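Local coordinates for protein glycoside hydrolase YxiA (Bacillus licheniformis, PDB 3LV4) that probably hydrolyses glycosidic bonds of L-arabinan as a calcium-binding family 43 glycoside hydrolase, similar to arabinan endo-1,5-alpha-L-arabinosidases, at residues 209-212 / 213-217; 351-354 / 355-359; 430-433 / 434-438. All coordinates share one frame; numbering follows the deposited sequence.

Contact 1 of 3, residues 209-212 / 213-217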
loop_
_atom_site.group_PDB
_atom_site.type_symbol
_atom_site.label_atom_id
_atom_site.label_comp_id
_atom_site.label_asym_id
_atom_site.label_seq_id
_atom_site.Cartn_x
_atom_site.Cartn_y
_atom_site.Cartn_z
ATOM N N PRO A 209 -12.814 -8.968 8.130
ATOM C CA PRO A 209 -13.681 -9.908 8.855
ATOM C C PRO A 209 -14.814 -10.497 8.013
ATOM O O PRO A 209 -15.342 -11.549 8.383
ATOM C CB PRO A 209 -14.284 -9.050 9.982
ATOM C CG PRO A 209 -13.518 -7.798 10.004
ATOM C CD PRO A 209 -12.904 -7.599 8.663
ATOM N N GLU A 210 -15.200 -9.843 6.921
ATOM C CA GLU A 210 -16.295 -10.370 6.093
ATOM C C GLU A 210 -15.851 -11.517 5.198
ATOM O O GLU A 210 -16.562 -12.504 5.040
ATOM C CB GLU A 210 -16.909 -9.278 5.223
ATOM C CG GLU A 210 -17.839 -8.351 5.961
ATOM C CD GLU A 210 -18.625 -7.477 5.008
ATOM O OE1 GLU A 210 -19.775 -7.842 4.666
ATOM O OE2 GLU A 210 -18.082 -6.432 4.589
ATOM N N THR A 211 -14.679 -11.374 4.595
ATOM C CA THR A 211 -14.164 -12.400 3.696
ATOM C C THR A 211 -13.284 -13.401 4.440
ATOM O O THR A 211 -13.057 -14.512 3.956
ATOM C CB THR A 211 -13.323 -11.783 2.567
ATOM O OG1 THR A 211 -12.168 -11.157 3.130
ATOM C CG2 THR A 211 -14.127 -10.759 1.782
ATOM N N GLN A 212 -12.797 -12.985 5.612
ATOM C CA GLN A 212 -11.877 -13.768 6.448
ATOM C C GLN A 212 -10.560 -14.115 5.756
ATOM O O GLN A 212 -9.935 -15.147 6.040
ATOM C CB GLN A 212 -12.559 -15.015 7.019
ATOM C CG GLN A 212 -13.800 -14.670 7.826
ATOM C CD GLN A 212 -14.340 -15.846 8.610
ATOM O OE1 GLN A 212 -14.290 -16.984 8.152
ATOM N NE2 GLN A 212 -14.863 -15.574 9.801
ATOM N N TYR A 213 -10.141 -13.228 4.860
ATOM C CA TYR A 213 -8.812 -13.294 4.258
ATOM C C TYR A 213 -7.900 -12.239 4.852
ATOM O O TYR A 213 -8.348 -11.131 5.202
ATOM C CB TYR A 213 -8.871 -13.039 2.754
ATOM C CG TYR A 213 -9.373 -14.196 1.932
ATOM C CD1 TYR A 213 -8.536 -15.256 1.597
ATOM C CD2 TYR A 213 -10.678 -14.214 1.459
ATOM C CE1 TYR A 213 -9.002 -16.308 0.826
ATOM C CE2 TYR A 213 -11.148 -15.260 0.695
ATOM C CZ TYR A 213 -10.312 -16.301 0.380
ATOM O OH TYR A 213 -10.795 -17.334 -0.391
ATOM N N TYR A 214 -6.620 -12.590 4.956
ATOM C CA TYR A 214 -5.562 -11.609 5.120
ATOM C C TYR A 214 -5.143 -11.151 3.723
ATOM O O TYR A 214 -4.917 -11.975 2.829
ATOM C CB TYR A 214 -4.360 -12.209 5.858
ATOM C CG TYR A 214 -4.681 -12.593 7.280
ATOM C CD1 TYR A 214 -5.249 -13.830 7.574
ATOM C CD2 TYR A 214 -4.428 -11.718 8.325
ATOM C CE1 TYR A 214 -5.552 -14.188 8.864
ATOM C CE2 TYR A 214 -4.731 -12.063 9.631
ATOM C CZ TYR A 214 -5.293 -13.302 9.893
ATOM O OH TYR A 214 -5.601 -13.654 11.184
ATOM N N TYR A 215 -5.063 -9.838 3.532
ATOM C CA TYR A 215 -4.603 -9.277 2.264
ATOM C C TYR A 215 -3.194 -8.730 2.370
ATOM O O TYR A 215 -2.913 -7.846 3.185
ATOM C CB TYR A 215 -5.563 -8.192 1.762
ATOM C CG TYR A 215 -6.938 -8.750 1.515
ATOM C CD1 TYR A 215 -7.293 -9.250 0.267
ATOM C CD2 TYR A 215 -7.873 -8.815 2.543
ATOM C CE1 TYR A 215 -8.551 -9.788 0.047
ATOM C CE2 TYR A 215 -9.131 -9.355 2.332
ATOM C CZ TYR A 215 -9.464 -9.834 1.086
ATOM O OH TYR A 215 -10.714 -10.365 0.885
ATOM N N LEU A 216 -2.311 -9.274 1.537
ATOM C CA LEU A 216 -0.942 -8.786 1.443
ATOM C C LEU A 216 -0.865 -7.714 0.366
ATOM O O LEU A 216 -0.889 -8.021 -0.830
ATOM C CB LEU A 216 0.007 -9.935 1.109
ATOM C CG LEU A 216 1.458 -9.576 0.781
ATOM C CD1 LEU A 216 2.140 -8.911 1.989
ATOM C CD2 LEU A 216 2.202 -10.841 0.360
ATOM N N TYR A 217 -0.806 -6.455 0.799
ATOM C CA TYR A 217 -0.557 -5.344 -0.101
ATOM C C TYR A 217 0.942 -5.189 -0.274
ATOM O O TYR A 217 1.715 -5.492 0.637
ATOM C CB TYR A 217 -1.157 -4.045 0.451
ATOM C CG TYR A 217 -2.663 -4.059 0.485
ATOM C CD1 TYR A 217 -3.350 -4.541 1.594
ATOM C CD2 TYR A 217 -3.403 -3.599 -0.596
ATOM C CE1 TYR A 217 -4.731 -4.550 1.627
ATOM C CE2 TYR A 217 -4.781 -3.607 -0.577
ATOM C CZ TYR A 217 -5.439 -4.086 0.531
ATOM O OH TYR A 217 -6.807 -4.094 0.544
#

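Contact 2 of 3, residues 351-354 / 355-359. With CA (calcium ion), chain D.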
loop_
_atom_site.group_PDB
_atom_site.type_symbol
_atom_site.label_atom_id
_atom_site.label_comp_id
_atom_site.label_asym_id
_atom_site.label_seq_id
_atom_site.Cartn_x
_atom_site.Cartn_y
_atom_site.Cartn_z
ATOM N N SER A 351 -31.035 3.353 -13.528
ATOM C CA SER A 351 -30.965 4.705 -14.083
ATOM C C SER A 351 -29.804 5.511 -13.493
ATOM O O SER A 351 -29.292 6.432 -14.137
ATOM C CB SER A 351 -32.293 5.462 -13.927
ATOM O OG SER A 351 -32.453 5.970 -12.619
ATOM N N ASP A 352 -29.385 5.157 -12.279
ATOM C CA ASP A 352 -28.285 5.852 -11.614
ATOM C C ASP A 352 -26.976 5.615 -12.353
ATOM O O ASP A 352 -26.123 6.500 -12.440
ATOM C CB ASP A 352 -28.115 5.357 -10.173
ATOM C CG ASP A 352 -29.265 5.760 -9.261
ATOM O OD1 ASP A 352 -29.874 6.830 -9.491
ATOM O OD2 ASP A 352 -29.546 5.007 -8.295
ATOM N N VAL A 353 -26.812 4.404 -12.875
ATOM C CA VAL A 353 -25.507 3.980 -13.377
ATOM C C VAL A 353 -25.384 4.010 -14.901
ATOM O O VAL A 353 -24.275 4.038 -15.425
ATOM C CB VAL A 353 -25.110 2.589 -12.830
ATOM C CG1 VAL A 353 -25.043 2.626 -11.303
ATOM C CG2 VAL A 353 -26.088 1.522 -13.304
ATOM N N ILE A 354 -26.514 4.006 -15.604
ATOM C CA ILE A 354 -26.515 4.196 -17.055
ATOM C C ILE A 354 -25.853 5.533 -17.412
ATOM O O ILE A 354 -26.006 6.513 -16.683
ATOM C CB ILE A 354 -27.958 4.180 -17.609
ATOM C CG1 ILE A 354 -28.472 2.742 -17.712
ATOM C CG2 ILE A 354 -28.028 4.863 -18.972
ATOM C CD1 ILE A 354 -29.984 2.646 -17.708
ATOM N N GLY A 355 -25.102 5.577 -18.511
ATOM C CA GLY A 355 -24.512 6.831 -18.950
ATOM C C GLY A 355 -23.067 6.774 -19.423
ATOM O O GLY A 355 -22.456 5.701 -19.493
ATOM N N ASP A 356 -22.520 7.947 -19.746
ATOM C CA ASP A 356 -21.148 8.055 -20.241
ATOM C C ASP A 356 -20.163 8.083 -19.078
ATOM O O ASP A 356 -20.440 8.680 -18.040
ATOM C CB ASP A 356 -20.979 9.322 -21.080
ATOM C CG ASP A 356 -21.888 9.348 -22.298
ATOM O OD1 ASP A 356 -22.129 8.285 -22.897
ATOM O OD2 ASP A 356 -22.357 10.439 -22.668
ATOM N N TYR A 357 -19.017 7.431 -19.255
ATOM C CA TYR A 357 -17.977 7.396 -18.229
ATOM C C TYR A 357 -16.607 7.632 -18.842
ATOM O O TYR A 357 -16.369 7.282 -20.001
ATOM C CB TYR A 357 -17.927 6.020 -17.544
ATOM C CG TYR A 357 -19.070 5.701 -16.605
ATOM C CD1 TYR A 357 -18.896 5.760 -15.227
ATOM C CD2 TYR A 357 -20.323 5.333 -17.096
ATOM C CE1 TYR A 357 -19.936 5.460 -14.356
ATOM C CE2 TYR A 357 -21.366 5.035 -16.243
ATOM C CZ TYR A 357 -21.168 5.100 -14.870
ATOM O OH TYR A 357 -22.205 4.801 -14.014
ATOM N N GLU A 358 -15.701 8.196 -18.049
ATOM C CA GLU A 358 -14.280 8.113 -18.338
ATOM C C GLU A 358 -13.805 6.774 -17.792
ATOM O O GLU A 358 -14.046 6.455 -16.630
ATOM C CB GLU A 358 -13.519 9.239 -17.639
ATOM C CG GLU A 358 -13.860 10.602 -18.160
ATOM C CD GLU A 358 -13.379 10.816 -19.572
ATOM O OE1 GLU A 358 -12.437 10.114 -20.018
ATOM O OE2 GLU A 358 -13.944 11.706 -20.234
ATOM N N LEU A 359 -13.133 5.994 -18.631
ATOM C CA LEU A 359 -12.638 4.675 -18.245
ATOM C C LEU A 359 -11.128 4.677 -18.160
ATOM O O LEU A 359 -10.453 5.085 -19.111
ATOM C CB LEU A 359 -13.051 3.631 -19.283
ATOM C CG LEU A 359 -12.525 2.203 -19.084
ATOM C CD1 LEU A 359 -13.166 1.526 -17.875
ATOM C CD2 LEU A 359 -12.753 1.361 -20.337
HETATM CA CA CA D . -13.360 13.229 -22.057
HETATM O O HOH W 1 -11.613 11.456 -22.321
HETATM O O HOH W 2 -12.088 13.805 -24.496
HETATM O O HOH W 3 -15.091 14.981 -20.990
#

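Contact 3 of 3, residues 430-433 / 434-438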
loop_
_atom_site.group_PDB
_atom_site.type_symbol
_atom_site.label_atom_id
_atom_site.label_comp_id
_atom_site.label_asym_id
_atom_site.label_seq_id
_atom_site.Cartn_x
_atom_site.Cartn_y
_atom_site.Cartn_z
ATOM N N ALA A 430 -13.493 -2.160 -10.690
ATOM C CA ALA A 430 -13.652 -3.604 -10.828
ATOM C C ALA A 430 -12.339 -4.310 -11.165
ATOM O O ALA A 430 -11.369 -3.672 -11.581
ATOM C CB ALA A 430 -14.723 -3.922 -11.880
ATOM N N LEU A 431 -12.328 -5.632 -10.989
ATOM C CA LEU A 431 -11.129 -6.437 -11.183
ATOM C C LEU A 431 -11.458 -7.705 -11.946
ATOM O O LEU A 431 -12.529 -8.280 -11.762
ATOM C CB LEU A 431 -10.540 -6.850 -9.828
ATOM C CG LEU A 431 -9.852 -5.796 -8.946
ATOM C CD1 LEU A 431 -9.624 -6.340 -7.536
ATOM C CD2 LEU A 431 -8.527 -5.352 -9.563
ATOM N N SER A 432 -10.524 -8.144 -12.784
ATOM C CA SER A 432 -10.616 -9.436 -13.455
ATOM C C SER A 432 -9.795 -10.486 -12.713
ATOM O O SER A 432 -8.906 -10.153 -11.920
ATOM C CB SER A 432 -10.049 -9.326 -14.866
ATOM O OG SER A 432 -8.657 -9.053 -14.793
ATOM N N ARG A 433 -10.076 -11.757 -12.995
ATOM C CA ARG A 433 -9.278 -12.843 -12.437
ATOM C C ARG A 433 -7.806 -12.641 -12.795
ATOM O O ARG A 433 -6.900 -12.972 -12.013
ATOM C CB ARG A 433 -9.769 -14.193 -12.976
ATOM C CG ARG A 433 -9.091 -15.391 -12.348
ATOM C CD ARG A 433 -9.797 -16.684 -12.739
ATOM N NE ARG A 433 -9.172 -17.348 -13.872
ATOM C CZ ARG A 433 -9.737 -18.349 -14.542
ATOM N NH1 ARG A 433 -10.944 -18.784 -14.188
ATOM N NH2 ARG A 433 -9.107 -18.912 -15.568
ATOM N N GLU A 434 -7.579 -12.104 -13.988
ATOM C CA GLU A 434 -6.232 -11.875 -14.504
ATOM C C GLU A 434 -5.439 -10.861 -13.676
ATOM O O GLU A 434 -4.210 -10.796 -13.759
ATOM C CB GLU A 434 -6.296 -11.433 -15.965
ATOM C CG GLU A 434 -6.572 -12.586 -16.945
ATOM C CD GLU A 434 -8.042 -12.969 -17.040
ATOM O OE1 GLU A 434 -8.902 -12.277 -16.456
ATOM O OE2 GLU A 434 -8.340 -13.967 -17.725
ATOM N N GLY A 435 -6.152 -10.067 -12.890
ATOM C CA GLY A 435 -5.520 -9.199 -11.915
ATOM C C GLY A 435 -5.383 -7.750 -12.339
ATOM O O GLY A 435 -4.579 -7.021 -11.755
ATOM N N ASP A 436 -6.145 -7.323 -13.347
ATOM C CA ASP A 436 -6.102 -5.922 -13.755
ATOM C C ASP A 436 -7.383 -5.192 -13.369
ATOM O O ASP A 436 -8.462 -5.802 -13.271
ATOM C CB ASP A 436 -5.773 -5.751 -15.253
ATOM C CG ASP A 436 -6.874 -6.270 -16.165
ATOM O OD1 ASP A 436 -7.557 -5.438 -16.814
ATOM O OD2 ASP A 436 -7.057 -7.507 -16.236
ATOM N N ALA A 437 -7.238 -3.893 -13.109
ATOM C CA ALA A 437 -8.321 -3.051 -12.605
ATOM C C ALA A 437 -8.870 -2.109 -13.660
ATOM O O ALA A 437 -8.117 -1.539 -14.449
ATOM C CB ALA A 437 -7.829 -2.232 -11.418
ATOM N N VAL A 438 -10.185 -1.918 -13.652
ATOM C CA VAL A 438 -10.801 -0.863 -14.450
ATOM C C VAL A 438 -11.553 0.098 -13.527
ATOM O O VAL A 438 -12.192 -0.330 -12.560
ATOM C CB VAL A 438 -11.743 -1.429 -15.543
ATOM C CG1 VAL A 438 -10.944 -2.288 -16.521
ATOM C CG2 VAL A 438 -12.888 -2.232 -14.922
#

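Contact 1 of 3, residues 209-212 / 213-217
Thr-211 and Tyr-215 join hydroxyl to hydroxyl at the bend that leads from strand 200-208 into strand 213-220. OG1 of Thr-211 donates to OH of Tyr-215 over 2.8 Å, arriving at the edge of the phenol near the ring plane, while the two side chains cross at about a right angle. Tyr-215 OH is further hydrogen-bonded to the carbonyl of Gly-331, so the short side-chain link continues across to another part of the chain. A second, weak bond uses the same threonine oxygen as acceptor: the amide N of Tyr-213 lies 3.4 Å from Thr-211 OG1. With chi1 at 64°, OG1 sits between the backbone N and the carbonyl carbon of its own residue, a placement that lets it serve the amide of Tyr-213 and the phenol of Tyr-215 together.

Van der Waals contacts gather round the same side chain. Thr-211 CB meets the edge of the Tyr-213 ring in its plane, 3.8 Å from CD2, and Thr-211 CG2 lies against the phenol oxygen, 3.6 Å from Tyr-215 OH. Gln-212 makes the reversal itself with left-handed backbone angles (phi 60°, psi 30°).

From the same chain, Lys-237 and Arg-235 make cation-pi contacts with the Tyr-213 ring. Met-327 of strand 319-327 packs against Thr-211 and Tyr-215.

Acting as donor and as weak acceptor, one hydroxyl ties the connection of this antiparallel pair to its own strand; the phenol accepts from Thr-211 and can donate in turn to the carbonyl of Gly-331, so that both hydroxyls are satisfied.

Contact 2 of 3, residues 351-354 / 355-359
The ring of Tyr-357 presents its edge to Val-353, whose carbonyl O lies in the ring plane, 3.2 Å from CE2. At the tip of the same ring, Tyr-357 OH donates a hydrogen bond of 2.6 Å to Val-353 O, meeting the carbonyl at a C=O...donor angle of 119° and tilted only 17° from its plane. Val-353 CB adds a looser contact, 3.8 Å from Tyr-357 OH. The Phe-428 ring meets that of Tyr-357 at an inclined angle, and Phe-413, Ile-376, Leu-378 and Met-426 complete the apolar surroundings of the phenol. Having CG anti to its own carbonyl carbon (chi1 -72°) directs the ring back along the chain to the end of helix 350-353.

The other flat group, the carboxylate of Glu-358, holds a calcium ion through one oxygen. OE2 binds the metal at 2.5 Å, whereas OE1 stays 3.8 Å from it and instead accepts a 2.8 Å hydrogen bond from water 1, itself a calcium ligand. Ser-373 OG gives OE1 another hydrogen bond, which helps fix the rotation of the carboxylate. Asn-281, Glu-375 and two further waters complete the metal's coordination.

Between these groups the chain leaves the helix at Ile-354, whose CG2 comes 3.0 Å from the N of Gly-355. That glycine carries a positive phi, and from it strand 355-363 runs on between strands 371-378 and 437-442.

The arrangement is a helix-to-strand junction of the C-terminal lipocalin-like domain: a tyrosine side chain secures the last helical carbonyl, and the next residue belongs to a calcium site built with strand 371-378 and Asn-281.

Contact 3 of 3, residues 430-433 / 434-438
Ser-432 and Asp-436 face each other across the tip of a beta hairpin, in which strands 423-432 and 437-442 are joined by a type I turn, Ser-432 to Gly-435, with a G1 beta bulge. Gly-435 has the positive phi that this bulge requires, and its N bonds to Ser-432 O at 2.9 Å, with a weak second interaction to Ser-432 OG. Ser-432 N bonds to Asp-436 O, and beyond it Ala-430 and Val-438 form an antiparallel hydrogen-bonded pair.

Ser-432, Glu-434 and Asp-436 turn back over the tip. Ser-432 places OG between its backbone N and carbonyl carbon (chi1 66°), and Asp-436 does the same with its CG, so that the hydroxyl and carboxylate converge over the turn. Glu-434 is bent at chi2 (81°), which curls its carboxylate back until OE1 lies 3.5 Å from Ser-432 CB; its side chain is also about 5 Å from a bound calcium ion. Arg-433 is the exception and runs outward.

Toward the strands the contacts become apolar. Leu-431 CD2 rests 3.7 Å from Ala-437 CB on one face of the pair, and on the other Ala-430 CB meets Val-438 CG2 at 3.9 Å.

Outside the hairpin, Asp-436 has two more partners: Tyr-409 hydrogen-bonds to OD1, and Lys-407 forms a salt bridge with OD2, which would favour the charged carboxylate. Ser-432 OG donates to that same OD2 over 2.7 Å, reaching it from above the carboxylate plane, 51° out of it.

In the fold
All three are local contacts, yet they sit differently in the fold. Contact 1, in the family 43 range, is partly buried and rests on one hydroxyl pair between the loop and its own strand; contacts 2 and 3 are largely buried and share the lipocalin-like range. These two are neighbours: strands 355-363 and 437-442 pair antiparallel, and Leu-359 CD1 packs 4.0 Å from Val-438 CB. Contact 1 touches neither, its nearest atoms being about 8 Å from contact 3 and about 20 Å from contact 2. Chemistry differs likewise: 351-359 has a phenol bonded to the last helical carbonyl, with a calcium ligand further along the strand, and 430-438 a type I turn with a serine-carboxylate hydrogen bond across it.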